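Local coordinates for protein alpha-galactosidase 1 (Saccharomyces cerevisiae, PDB 3LRK) that hydrolyses terminal, non-reducing alpha-galactose residues from alpha-galactosides, including galactose oligosaccharides, galactomannans and galactolipids, as a secreted homotetramer, at residues F40-S45 and T120-P125; E133-F138 and S171-K176; C151-Q156 and W188-T193; S219-D224 and I239-N244; A284-P289 and Q344-P349. The protein carries 1 engineered substitution. All coordinates share one frame; numbering follows the deposited sequence.

In the fold
Chemistry follows location here. Contacts 1 to 4 lie within the catalytic TIM barrel, whereas contact 5 joins a barrel helix to the C-terminal beta sandwich. Contacts 2 and 5 are buried and mainly apolar, contact 2 through alanines and a leucine, contact 5 through a tryptophan. Contact 1 is a surface meeting of loops through sulfur. Of the partly buried pair, contact 3 sets a disulfide cysteine against an indole and bridges two amides by water, and contact 4 hydrogen-bonds an asparagine to a disulfide-rich loop. The disulfide Cys-121–Cys-151 ties contact 1 to contact 3; helix 239-246 of contact 4 packs on contact 5, where Asn-244 probably bonds Gln-344. Contacts 1, 3 and 4 also touch a second subunit.

Contact 1. Residues F40-S45 and T120-P125; sequences FACDVS and TCAGYP
The SG of Cys-42 meets two side chains of the segment 120-125. It lies 3.9 Å from CB of Ala-122 and 4.1 Å from CE1 of Tyr-124. Toward the tyrosine this is a sulfur-aromatic contact of oblique kind, with SG 5.3 Å from the ring centroid of Tyr-124 and 66° off its normal. The phenol oxygen lies at a comparable range from the sulfur, so SG rests beside the outer part of the ring. With SG opposite the carbonyl carbon across the first torsion (chi1 -74°), the sulfur projects to the other loop; it is also bonded to Cys-74, outside both segments, in a disulfide.

The next shell consists of turns. A type II' turn from Phe-40 to Asp-43 presents Cys-42, while a type I turn from Thr-120 to Gly-123 presents Ala-122. Tyr-124 is fixed to that turn by its N, which donates to Thr-120 OG1 at 2.9 Å, and by its O, which accepts from Thr-120 N at 2.7 Å. Further out, Asp-73, a substrate-binding residue, takes hydrogen bonds from the Thr-120 hydroxyl and from Ala-122 N.

The sulfur adds no polar bond across the two segments: what joins them is van der Waals and sulfur-aromatic contact. Hydrogen bonds run instead within the turn and to Asp-73, whose carboxylate is probably positioned in part by this loop.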
# COMPACT_ATOMS: atom_id res chain seq x y z
N PHE A 40 27.22 -18.15 -17.52
CA PHE A 40 27.72 -19.44 -17.00
C PHE A 40 26.88 -20.12 -15.91
O PHE A 40 27.08 -21.31 -15.62
CB PHE A 40 29.17 -19.30 -16.55
CG PHE A 40 30.12 -18.95 -17.66
CD1 PHE A 40 30.40 -17.61 -17.95
CD2 PHE A 40 30.70 -19.95 -18.43
CE1 PHE A 40 31.27 -17.27 -19.00
CE2 PHE A 40 31.57 -19.63 -19.48
CZ PHE A 40 31.85 -18.28 -19.77
N ALA A 41 25.96 -19.38 -15.30
CA ALA A 41 25.13 -19.89 -14.20
C ALA A 41 25.97 -20.65 -13.16
O ALA A 41 27.02 -20.15 -12.76
CB ALA A 41 23.96 -20.73 -14.74
N CYS A 42 25.54 -21.84 -12.74
CA CYS A 42 26.26 -22.63 -11.72
C CYS A 42 27.55 -23.28 -12.22
O CYS A 42 28.33 -23.81 -11.42
CB CYS A 42 25.37 -23.71 -11.08
SG CYS A 42 24.11 -23.10 -9.91
N ASP A 43 27.77 -23.25 -13.53
CA ASP A 43 28.95 -23.88 -14.13
C ASP A 43 30.17 -22.96 -14.03
O ASP A 43 30.59 -22.33 -15.01
CB ASP A 43 28.65 -24.26 -15.59
CG ASP A 43 29.76 -25.09 -16.21
OD1 ASP A 43 30.39 -25.88 -15.48
OD2 ASP A 43 29.99 -24.94 -17.44
N VAL A 44 30.73 -22.89 -12.82
CA VAL A 44 31.86 -22.03 -12.50
C VAL A 44 33.07 -22.88 -12.10
O VAL A 44 32.91 -24.04 -11.69
CB VAL A 44 31.54 -21.03 -11.34
CG1 VAL A 44 30.41 -20.10 -11.72
CG2 VAL A 44 31.20 -21.76 -10.03
N SER A 45 34.27 -22.32 -12.22
CA SER A 45 35.48 -22.98 -11.75
C SER A 45 36.60 -21.95 -11.65
O SER A 45 36.46 -20.85 -12.16
CB SER A 45 35.90 -24.11 -12.69
OG SER A 45 36.33 -23.59 -13.94
N THR A 120 21.29 -19.71 -0.62
CA THR A 120 21.45 -18.81 -1.74
C THR A 120 20.29 -19.05 -2.70
O THR A 120 19.51 -20.00 -2.53
CB THR A 120 22.79 -19.03 -2.46
OG1 THR A 120 22.82 -20.34 -3.04
CG2 THR A 120 23.95 -18.88 -1.47
N CYS A 121 20.18 -18.22 -3.73
CA CYS A 121 19.11 -18.37 -4.70
C CYS A 121 19.13 -19.72 -5.44
O CYS A 121 18.07 -20.26 -5.78
CB CYS A 121 19.10 -17.20 -5.67
SG CYS A 121 18.75 -15.62 -4.86
N ALA A 122 20.32 -20.27 -5.66
CA ALA A 122 20.46 -21.60 -6.27
C ALA A 122 20.46 -22.75 -5.26
O ALA A 122 20.67 -23.91 -5.63
CB ALA A 122 21.69 -21.66 -7.17
N GLY A 123 20.24 -22.42 -3.99
CA GLY A 123 20.06 -23.43 -2.93
C GLY A 123 21.30 -23.91 -2.21
O GLY A 123 21.27 -24.95 -1.56
N TYR A 124 22.39 -23.14 -2.33
CA TYR A 124 23.63 -23.41 -1.60
C TYR A 124 23.57 -22.75 -0.22
O TYR A 124 22.65 -21.98 0.03
CB TYR A 124 24.82 -22.89 -2.42
CG TYR A 124 24.99 -23.68 -3.69
CD1 TYR A 124 24.12 -23.50 -4.78
CD2 TYR A 124 26.00 -24.64 -3.80
CE1 TYR A 124 24.27 -24.24 -5.95
CE2 TYR A 124 26.15 -25.40 -4.97
CZ TYR A 124 25.29 -25.18 -6.03
OH TYR A 124 25.45 -25.90 -7.18
N PRO A 125 24.52 -23.07 0.68
CA PRO A 125 24.50 -22.49 2.03
C PRO A 125 24.46 -20.96 2.05
O PRO A 125 25.29 -20.31 1.42
CB PRO A 125 25.80 -22.99 2.66
CG PRO A 125 26.18 -24.20 1.87
CD PRO A 125 25.64 -24.02 0.50

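Contact 2. Residues E133-F138 and S171-K176; sequences EDAQFF and SDALNK. With NAG (2-acetamido-2-deoxy-beta-D-glucopyranose), chain E.
Two successive outer helices of the TIM barrel, 131-140 and 160-177, pack here at very close range, and Ala-135 is the residue that lets them do so. Its CA stands 5.0 Å from CA of Leu-174, a separation for which a small side chain is well suited. The CB of Ala-135 sits against the opposing backbone, 3.5 Å from O of Ala-173 and 3.6 Å from N of Leu-174. Methyl meets methyl as well: CB of Ala-135 is 3.7 Å from CB of Ala-173. On the other flank CD2 of Leu-174 closes in, also at 3.7 Å from CB of Ala-135; CG of Leu-174 lies beside its own backbone N (chi1 -70°), and this torsion, with chi2 at 167°, brings the CD2 branch to the neighbouring helix. The side chains that meet are all apolar.

Asn-175 points away from the interface, and its ND2 carries the N-linked sugar, joined to C1 of the NAG at 1.4 Å, so one helix presents packing on one side and glycan on another. Around the pair, Phe-137 and Phe-138 direct helix 131-140 onto strand 85-87 and Trp-75, while Leu-174 and Ser-171 rest on Tyr-183 of barrel strand 182-185.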
# COMPACT_ATOMS: atom_id res chain seq x y z
N GLU A 133 31.07 -15.84 10.89
CA GLU A 133 31.90 -16.90 10.27
C GLU A 133 32.07 -16.66 8.79
O GLU A 133 33.13 -16.94 8.22
CB GLU A 133 31.26 -18.30 10.33
CG GLU A 133 30.67 -18.76 11.57
CD GLU A 133 29.26 -18.29 11.77
OE1 GLU A 133 29.12 -17.11 12.11
OE2 GLU A 133 28.31 -19.11 11.65
N ASP A 134 31.00 -16.22 8.14
CA ASP A 134 31.02 -16.15 6.68
C ASP A 134 31.86 -14.97 6.19
O ASP A 134 32.69 -15.11 5.29
CB ASP A 134 29.62 -16.18 6.10
CG ASP A 134 28.99 -17.58 6.18
OD1 ASP A 134 29.58 -18.47 6.81
OD2 ASP A 134 27.89 -17.77 5.62
N ALA A 135 31.67 -13.81 6.82
CA ALA A 135 32.56 -12.66 6.61
C ALA A 135 34.02 -13.05 6.86
O ALA A 135 34.90 -12.66 6.09
CB ALA A 135 32.15 -11.48 7.50
N GLN A 136 34.28 -13.79 7.94
CA GLN A 136 35.62 -14.30 8.25
C GLN A 136 36.19 -15.21 7.15
O GLN A 136 37.35 -15.04 6.74
CB GLN A 136 35.65 -15.03 9.60
CG GLN A 136 37.08 -15.28 10.13
CD GLN A 136 37.87 -13.99 10.32
OE1 GLN A 136 37.42 -13.06 10.98
NE2 GLN A 136 39.06 -13.93 9.73
N PHE A 137 35.37 -16.15 6.69
CA PHE A 137 35.73 -16.95 5.51
C PHE A 137 36.15 -16.08 4.31
O PHE A 137 37.19 -16.34 3.68
CB PHE A 137 34.59 -17.92 5.10
CG PHE A 137 34.86 -18.63 3.80
CD1 PHE A 137 35.48 -19.88 3.78
CD2 PHE A 137 34.51 -18.03 2.58
CE1 PHE A 137 35.74 -20.51 2.59
CE2 PHE A 137 34.79 -18.67 1.38
CZ PHE A 137 35.39 -19.92 1.39
N PHE A 138 35.35 -15.05 4.00
CA PHE A 138 35.67 -14.21 2.84
C PHE A 138 37.00 -13.44 3.04
O PHE A 138 37.81 -13.37 2.12
CB PHE A 138 34.52 -13.27 2.46
CG PHE A 138 33.26 -13.99 2.04
CD1 PHE A 138 33.27 -14.91 0.99
CD2 PHE A 138 32.05 -13.76 2.71
CE1 PHE A 138 32.11 -15.59 0.61
CE2 PHE A 138 30.89 -14.43 2.34
CZ PHE A 138 30.91 -15.35 1.29
N SER A 171 27.19 -6.29 7.15
CA SER A 171 28.03 -5.08 7.10
C SER A 171 29.00 -5.05 8.29
O SER A 171 30.21 -4.86 8.11
CB SER A 171 27.16 -3.82 7.10
OG SER A 171 27.94 -2.65 6.90
N ASP A 172 28.44 -5.22 9.49
CA ASP A 172 29.22 -5.24 10.73
C ASP A 172 30.22 -6.39 10.79
O ASP A 172 31.37 -6.20 11.20
CB ASP A 172 28.30 -5.29 11.95
CG ASP A 172 27.52 -4.00 12.15
OD1 ASP A 172 27.85 -2.97 11.53
OD2 ASP A 172 26.56 -4.03 12.95
N ALA A 173 29.77 -7.58 10.40
CA ALA A 173 30.63 -8.77 10.37
C ALA A 173 31.84 -8.58 9.44
O ALA A 173 32.94 -8.98 9.79
CB ALA A 173 29.81 -10.00 9.94
N LEU A 174 31.62 -7.98 8.28
CA LEU A 174 32.72 -7.70 7.34
C LEU A 174 33.68 -6.67 7.93
O LEU A 174 34.91 -6.84 7.88
CB LEU A 174 32.16 -7.21 5.99
CG LEU A 174 31.42 -8.20 5.10
CD1 LEU A 174 30.66 -7.48 3.97
CD2 LEU A 174 32.38 -9.28 4.52
N ASN A 175 33.12 -5.62 8.53
CA ASN A 175 33.95 -4.63 9.21
C ASN A 175 34.84 -5.28 10.27
O ASN A 175 36.02 -4.94 10.39
CB ASN A 175 33.08 -3.52 9.82
CG ASN A 175 33.92 -2.40 10.41
OD1 ASN A 175 34.33 -2.47 11.56
ND2 ASN A 175 34.22 -1.40 9.59
N LYS A 176 34.27 -6.22 11.03
CA LYS A 176 34.95 -6.90 12.14
C LYS A 176 36.22 -7.64 11.69
O LYS A 176 37.16 -7.78 12.47
CB LYS A 176 33.99 -7.87 12.87
CG LYS A 176 34.53 -8.44 14.20
CD LYS A 176 33.72 -9.67 14.67
CE LYS A 176 34.14 -10.09 16.10
NZ LYS A 176 33.78 -11.52 16.39
C1 NAG E . 35.08 -0.39 10.17
C2 NAG E . 35.96 0.04 8.99
C3 NAG E . 36.77 1.29 9.31
C4 NAG E . 35.89 2.42 9.83
C5 NAG E . 34.90 1.94 10.89
C6 NAG E . 33.79 2.97 10.95
C7 NAG E . 36.71 -1.76 7.51
C8 NAG E . 37.71 -2.86 7.33
N2 NAG E . 36.87 -1.02 8.61
O3 NAG E . 37.38 1.75 8.13
O4 NAG E . 36.68 3.46 10.37
O5 NAG E . 34.27 0.69 10.60
O6 NAG E . 33.21 2.83 12.21
O7 NAG E . 35.82 -1.57 6.68

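Contact 3. Residues C151-Q156 and W188-T193; sequences CYNKGQ and WGQDLT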
# COMPACT_ATOMS: atom_id res chain seq x y z
N CYS A 151 17.53 -14.17 -1.23
CA CYS A 151 16.77 -15.43 -1.26
C CYS A 151 16.70 -16.11 0.10
O CYS A 151 17.66 -16.07 0.86
CB CYS A 151 17.38 -16.38 -2.29
SG CYS A 151 16.93 -15.88 -3.96
N TYR A 152 15.55 -16.74 0.38
CA TYR A 152 15.34 -17.55 1.60
C TYR A 152 15.62 -16.82 2.91
O TYR A 152 16.30 -17.34 3.81
CB TYR A 152 16.11 -18.88 1.48
CG TYR A 152 15.69 -19.59 0.21
CD1 TYR A 152 16.55 -19.66 -0.88
CD2 TYR A 152 14.41 -20.13 0.09
CE1 TYR A 152 16.16 -20.28 -2.07
CE2 TYR A 152 13.99 -20.74 -1.10
CZ TYR A 152 14.88 -20.83 -2.17
OH TYR A 152 14.49 -21.41 -3.34
N ASN A 153 15.07 -15.61 3.03
CA ASN A 153 15.38 -14.75 4.18
C ASN A 153 14.57 -15.04 5.46
O ASN A 153 14.59 -14.24 6.41
CB ASN A 153 15.30 -13.26 3.80
CG ASN A 153 13.94 -12.86 3.28
OD1 ASN A 153 12.91 -13.35 3.75
ND2 ASN A 153 13.93 -11.99 2.29
N LYS A 154 13.83 -16.15 5.48
CA LYS A 154 13.16 -16.63 6.70
C LYS A 154 12.21 -15.59 7.32
O LYS A 154 12.18 -15.43 8.54
CB LYS A 154 14.21 -17.06 7.74
CG LYS A 154 15.17 -18.16 7.26
CD LYS A 154 16.23 -18.47 8.33
CE LYS A 154 15.90 -19.72 9.11
NZ LYS A 154 17.11 -20.16 9.92
N GLY A 155 11.46 -14.89 6.48
CA GLY A 155 10.49 -13.89 6.94
C GLY A 155 11.06 -12.57 7.43
O GLY A 155 10.30 -11.70 7.91
N GLN A 156 12.37 -12.37 7.27
CA GLN A 156 13.05 -11.17 7.80
C GLN A 156 13.08 -10.00 6.81
O GLN A 156 14.14 -9.45 6.48
CB GLN A 156 14.46 -11.51 8.30
CG GLN A 156 14.49 -12.49 9.44
CD GLN A 156 15.87 -12.65 10.05
OE1 GLN A 156 16.71 -11.76 9.95
NE2 GLN A 156 16.11 -13.80 10.68
N TRP A 188 16.91 -6.25 -4.20
CA TRP A 188 15.93 -5.88 -5.23
C TRP A 188 15.06 -4.64 -4.90
O TRP A 188 13.94 -4.50 -5.40
CB TRP A 188 15.01 -7.06 -5.54
CG TRP A 188 15.68 -8.41 -5.47
CD1 TRP A 188 16.83 -8.80 -6.13
CD2 TRP A 188 15.23 -9.55 -4.73
NE1 TRP A 188 17.12 -10.12 -5.82
CE2 TRP A 188 16.16 -10.60 -4.98
CE3 TRP A 188 14.13 -9.80 -3.89
CZ2 TRP A 188 16.01 -11.88 -4.41
CZ3 TRP A 188 13.98 -11.08 -3.33
CH2 TRP A 188 14.92 -12.09 -3.59
N GLY A 189 15.59 -3.76 -4.04
CA GLY A 189 14.89 -2.53 -3.64
C GLY A 189 13.89 -2.72 -2.52
O GLY A 189 13.20 -1.77 -2.12
N GLN A 190 13.82 -3.94 -2.00
CA GLN A 190 12.75 -4.35 -1.08
C GLN A 190 12.84 -3.54 0.20
O GLN A 190 13.93 -3.40 0.78
CB GLN A 190 12.86 -5.84 -0.78
CG GLN A 190 11.73 -6.47 0.02
CD GLN A 190 11.99 -7.95 0.29
OE1 GLN A 190 12.96 -8.32 0.97
NE2 GLN A 190 11.12 -8.80 -0.25
N ASP A 191 11.69 -3.02 0.63
CA ASP A 191 11.59 -2.21 1.85
C ASP A 191 12.36 -0.87 1.74
O ASP A 191 12.91 -0.39 2.73
CB ASP A 191 12.03 -3.02 3.09
CG ASP A 191 11.16 -4.26 3.30
OD1 ASP A 191 9.93 -4.16 3.09
OD2 ASP A 191 11.70 -5.30 3.66
N LEU A 192 12.33 -0.27 0.54
CA LEU A 192 12.88 1.08 0.27
C LEU A 192 14.37 1.24 0.54
O LEU A 192 14.82 2.21 1.17
CB LEU A 192 12.06 2.16 1.00
CG LEU A 192 10.54 2.10 0.80
CD1 LEU A 192 9.82 2.93 1.86
CD2 LEU A 192 10.14 2.56 -0.61
N THR A 193 15.14 0.29 0.01
CA THR A 193 16.57 0.21 0.25
C THR A 193 17.34 1.52 0.03
O THR A 193 18.29 1.79 0.74
CB THR A 193 17.22 -0.87 -0.63
OG1 THR A 193 16.39 -2.05 -0.61
CG2 THR A 193 18.61 -1.22 -0.08
O HOH W 1 11.63 -11.54 0.57
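Gln-190 reaches across to Asn-153 with an extended chain. From CB the side chain runs on through CG and CD with both torsions near 180° (chi1 -173°, chi2 -178°), a spacer that carries the amide to the facing loop. At the tip the two atoms part company. OE1 stops 4.0 Å from ND2 of Asn-153, too far for a bond, and instead accepts from ND2 of Asn-150. NE2 donates to a water at 2.9 Å, and the same water accepts from ND2 of Asn-153, likewise at 2.9 Å. The Asn-153 amide, turned 52° from that of Gln-190, has its ND2 shared between this water and OD1 of Asn-150. Asn-150 therefore stitches both amides together, with the water as a second bridge.

Alongside, the indole of Trp-188 brings its six-membered ring to Cys-151, whose SG is in the disulfide with Cys-121. CZ2 of Trp-188 lies 4.1 Å from SG of Cys-151, a sulfur-aromatic contact at the ring edge, 5.4 Å from the centroid of that ring. CH2 approaches the backbone N of Cys-151. The same indole packs on Arg-205, a substrate-binding residue, and lies close to the nucleophile Asp-149. Tyr-195 of the second subunit rests on Trp-188 and Gln-190. Loops of this sort, following strands 145-149 and 182-185, form the rim at the C-terminal ends of the strands of a TIM barrel, where the active site of this fold lies.

Contact 4. Residues S219-D224 and I239-N244; sequences SRCPCD and IMNILN
Asn-241 lays its amide against two disulfide cysteines of the loop 219-224. Its ND2 donates to O of Cys-223 at 2.9 Å, in a nearly straight bond with an N-H...O angle of 167°. The donor lies in the carbonyl plane on a lone pair of that oxygen, and the oxygen falls in the plane of the asparagine amide. Both flat groups are thus engaged in their own planes, which, with the bond from Lys-245 to OD1, helps set the rotation of the amide. Beside it, SG of Cys-221 packs 3.7 Å from OD1 of Asn-241. Atom C of Asp-224 lies 3.6 Å from ND2 of Asn-241. The asparagine extends off the helix with CG opposite the backbone N (chi1 171°), toward the loop.

Lys-245, one helical turn on, is the second shell: its NZ bonds both OD1 of Asn-241 and O of Cys-223, so the carbonyl is gripped by two donors. Replacing Asn-241 by alanine removes the amide, which would probably cost Cys-223 O one of its two donors and Lys-245 NZ the acceptor OD1.

The loop is braced further by the disulfides Cys-221–Cys-237 and Cys-223–Cys-230, and by Tyr-228 of the second subunit. It is the long segment after barrel strand 203-205 that carries the proton donor Asp-209, a disulfide-rich excursion of the TIM barrel pinned to the start of helix 239-246.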
# COMPACT_ATOMS: atom_id res chain seq x y z
N SER A 219 5.34 -11.34 -16.73
CA SER A 219 4.51 -11.74 -15.60
C SER A 219 5.37 -12.07 -14.35
O SER A 219 4.88 -12.01 -13.23
CB SER A 219 3.66 -12.95 -15.98
OG SER A 219 4.51 -14.03 -16.36
N ARG A 220 6.64 -12.39 -14.57
CA ARG A 220 7.59 -12.64 -13.47
C ARG A 220 8.12 -11.35 -12.84
O ARG A 220 8.81 -11.39 -11.82
CB ARG A 220 8.75 -13.53 -13.94
CG ARG A 220 8.32 -14.94 -14.35
CD ARG A 220 9.40 -15.63 -15.19
NE ARG A 220 9.57 -14.99 -16.50
CZ ARG A 220 10.39 -15.44 -17.45
NH1 ARG A 220 11.12 -16.53 -17.24
NH2 ARG A 220 10.48 -14.81 -18.62
N CYS A 221 7.80 -10.21 -13.46
CA CYS A 221 8.16 -8.88 -12.96
C CYS A 221 6.89 -8.02 -12.87
O CYS A 221 6.69 -7.10 -13.68
CB CYS A 221 9.22 -8.24 -13.87
SG CYS A 221 9.84 -6.60 -13.37
N PRO A 222 6.01 -8.32 -11.88
CA PRO A 222 4.66 -7.74 -11.86
C PRO A 222 4.58 -6.22 -11.59
O PRO A 222 3.56 -5.61 -11.91
CB PRO A 222 3.95 -8.54 -10.76
CG PRO A 222 5.04 -8.93 -9.83
CD PRO A 222 6.23 -9.22 -10.73
N CYS A 223 5.64 -5.63 -11.03
CA CYS A 223 5.64 -4.19 -10.76
C CYS A 223 6.09 -3.43 -12.00
O CYS A 223 7.17 -3.68 -12.52
CB CYS A 223 6.56 -3.86 -9.59
SG CYS A 223 6.04 -4.59 -8.04
N ASP A 224 5.25 -2.51 -12.48
CA ASP A 224 5.59 -1.73 -13.67
C ASP A 224 6.61 -0.62 -13.35
O ASP A 224 7.06 -0.50 -12.20
CB ASP A 224 4.35 -1.23 -14.43
CG ASP A 224 3.57 -0.14 -13.69
OD1 ASP A 224 4.15 0.57 -12.84
OD2 ASP A 224 2.37 0.01 -14.00
N ILE A 239 14.78 -3.55 -19.47
CA ILE A 239 15.69 -2.41 -19.30
C ILE A 239 14.94 -1.12 -18.89
O ILE A 239 15.30 -0.48 -17.90
CB ILE A 239 16.56 -2.23 -20.57
CG1 ILE A 239 17.60 -3.36 -20.64
CG2 ILE A 239 17.22 -0.84 -20.63
CD1 ILE A 239 18.10 -3.70 -22.05
N MET A 240 13.90 -0.78 -19.64
CA MET A 240 13.10 0.41 -19.39
C MET A 240 12.29 0.33 -18.10
O MET A 240 12.07 1.34 -17.44
CB MET A 240 12.15 0.69 -20.56
CG MET A 240 12.81 1.23 -21.83
SD MET A 240 13.83 2.70 -21.60
CE MET A 240 12.65 3.90 -20.95
N ASN A 241 11.83 -0.88 -17.76
CA ASN A 241 11.12 -1.11 -16.50
C ASN A 241 12.02 -0.72 -15.33
O ASN A 241 11.58 -0.04 -14.40
CB ASN A 241 10.66 -2.57 -16.38
CG ASN A 241 10.11 -2.92 -14.99
OD1 ASN A 241 10.86 -3.12 -14.03
ND2 ASN A 241 8.78 -3.04 -14.89
N ILE A 242 13.30 -1.13 -15.40
CA ILE A 242 14.26 -0.91 -14.32
C ILE A 242 14.73 0.54 -14.28
O ILE A 242 14.82 1.13 -13.20
CB ILE A 242 15.45 -1.92 -14.41
CG1 ILE A 242 14.96 -3.32 -14.02
CG2 ILE A 242 16.62 -1.49 -13.53
CD1 ILE A 242 15.92 -4.43 -14.35
N LEU A 243 15.00 1.13 -15.45
CA LEU A 243 15.35 2.55 -15.52
C LEU A 243 14.24 3.42 -14.94
O LEU A 243 14.50 4.37 -14.20
CB LEU A 243 15.66 2.98 -16.96
CG LEU A 243 16.09 4.44 -17.14
CD1 LEU A 243 17.42 4.72 -16.44
CD2 LEU A 243 16.16 4.77 -18.63
N ASN A 244 13.00 3.11 -15.29
CA ASN A 244 11.83 3.84 -14.78
C ASN A 244 11.68 3.74 -13.25
O ASN A 244 11.41 4.75 -12.59
CB ASN A 244 10.56 3.36 -15.47
CG ASN A 244 10.44 3.90 -16.90
OD1 ASN A 244 11.23 4.74 -17.33
ND2 ASN A 244 9.45 3.42 -17.63

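Contact 5. Residues A284-P289 and Q344-P349; sequences AMVKSP and QMWSGP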
# COMPACT_ATOMS: atom_id res chain seq x y z
N ALA A 284 25.25 4.25 -17.15
CA ALA A 284 26.33 5.18 -16.83
C ALA A 284 25.79 6.47 -16.19
O ALA A 284 26.28 6.92 -15.14
CB ALA A 284 27.17 5.50 -18.07
N MET A 285 24.79 7.04 -16.84
CA MET A 285 24.26 8.36 -16.50
C MET A 285 23.60 8.45 -15.12
O MET A 285 23.62 9.51 -14.48
CB MET A 285 23.26 8.79 -17.57
CG MET A 285 23.09 10.28 -17.69
SD MET A 285 21.58 10.64 -18.59
CE MET A 285 20.43 9.76 -17.55
N VAL A 286 22.98 7.35 -14.68
CA VAL A 286 22.38 7.29 -13.35
C VAL A 286 23.37 6.80 -12.28
O VAL A 286 22.99 6.59 -11.13
CB VAL A 286 21.06 6.45 -13.32
CG1 VAL A 286 20.05 7.02 -14.31
CG2 VAL A 286 21.32 4.97 -13.61
N LYS A 287 24.63 6.63 -12.68
CA LYS A 287 25.68 6.16 -11.76
C LYS A 287 25.36 4.78 -11.16
O LYS A 287 25.59 4.52 -9.97
CB LYS A 287 25.98 7.21 -10.69
CG LYS A 287 27.11 8.19 -11.02
CD LYS A 287 26.82 9.13 -12.19
CE LYS A 287 27.70 10.38 -12.07
NZ LYS A 287 27.72 11.18 -13.31
N SER A 288 24.82 3.90 -11.99
CA SER A 288 24.74 2.49 -11.65
C SER A 288 26.15 1.90 -11.73
O SER A 288 26.98 2.39 -12.51
CB SER A 288 23.81 1.75 -12.62
OG SER A 288 23.82 0.34 -12.37
N PRO A 289 26.43 0.87 -10.91
CA PRO A 289 27.56 -0.01 -11.20
C PRO A 289 27.55 -0.43 -12.68
O PRO A 289 26.48 -0.56 -13.29
CB PRO A 289 27.31 -1.22 -10.31
CG PRO A 289 26.57 -0.67 -9.13
CD PRO A 289 25.74 0.47 -9.66
N GLN A 344 11.98 10.02 -23.38
CA GLN A 344 12.45 10.65 -22.15
C GLN A 344 13.61 11.59 -22.42
O GLN A 344 14.40 11.38 -23.34
CB GLN A 344 12.87 9.60 -21.11
CG GLN A 344 11.87 8.45 -20.90
CD GLN A 344 12.26 7.52 -19.76
OE1 GLN A 344 13.35 7.61 -19.21
NE2 GLN A 344 11.36 6.60 -19.41
N MET A 345 13.68 12.64 -21.62
CA MET A 345 14.86 13.49 -21.56
C MET A 345 15.45 13.43 -20.15
O MET A 345 14.72 13.58 -19.16
CB MET A 345 14.49 14.93 -21.88
CG MET A 345 15.63 15.72 -22.45
SD MET A 345 15.73 17.39 -21.82
CE MET A 345 16.85 17.05 -20.48
N TRP A 346 16.76 13.22 -20.08
CA TRP A 346 17.48 13.25 -18.81
C TRP A 346 18.58 14.29 -18.89
O TRP A 346 19.08 14.60 -19.97
CB TRP A 346 18.09 11.88 -18.49
CG TRP A 346 17.11 10.74 -18.25
CD1 TRP A 346 16.23 10.21 -19.15
CD2 TRP A 346 16.95 9.97 -17.04
NE1 TRP A 346 15.52 9.18 -18.58
CE2 TRP A 346 15.96 9.00 -17.29
CE3 TRP A 346 17.56 10.01 -15.77
CZ2 TRP A 346 15.54 8.08 -16.31
CZ3 TRP A 346 17.15 9.09 -14.80
CH2 TRP A 346 16.15 8.15 -15.08
N SER A 347 18.94 14.83 -17.73
CA SER A 347 19.97 15.86 -17.62
C SER A 347 20.59 15.76 -16.24
O SER A 347 19.90 15.46 -15.26
CB SER A 347 19.38 17.25 -17.85
OG SER A 347 20.37 18.25 -17.78
N GLY A 348 21.90 16.02 -16.16
CA GLY A 348 22.61 15.96 -14.89
C GLY A 348 23.92 16.73 -14.88
O GLY A 348 24.59 16.84 -15.92
N PRO A 349 24.29 17.27 -13.71
CA PRO A 349 25.52 18.04 -13.58
C PRO A 349 26.76 17.15 -13.57
O PRO A 349 26.68 15.98 -13.19
CB PRO A 349 25.37 18.73 -12.22
CG PRO A 349 24.47 17.84 -11.44
CD PRO A 349 23.54 17.21 -12.44
O HOH W 2 28.06 13.73 -12.11
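Helix 273-285 ends at Met-285 in a Schellman motif, with Lys-287 at positive phi (59°) bending the chain away, while the extended strand 344-349 passes with CA of Gly-348 7.9 Å from CA of Met-285. On this approach Met-285 and Val-286 meet the indole of Trp-346. The methionine leaves the helix with CG opposite its backbone N and then curls at chi3 (57°), which turns its methyl to the tryptophan. CE of Met-285 comes to 3.3 Å from CB of Trp-346 and 3.4 Å from CE3, a tight fit. Its SD makes a Met-aromatic contact of oblique kind, 5.3 Å from the centroid of the five-membered ring of Trp-346. Further along the indole, CG1 of Val-286 lies 3.6 Å from CZ3 of Trp-346.

This is the seam between the two domains: the end of a TIM-barrel helix on one side, an antiparallel strand of the C-terminal beta sandwich on the other. The indole is held by its N-H, as NE1 of Trp-346 donates to OE1 of Gln-344 at 2.8 Å, the oxygen lying at the ring edge and in its plane. Leu-243 of helix 239-246 packs on the same ring. A leucine in place of Trp-346 would probably open a gap beside Met-285 and Val-286 and leave Gln-344 OE1 without its donor. Beyond the helix end, Lys-287 makes a polar link to the end of the strand: its NZ donates to a water at 2.8 Å that also meets O of Pro-349, and NZ bonds Ile-315 O as well.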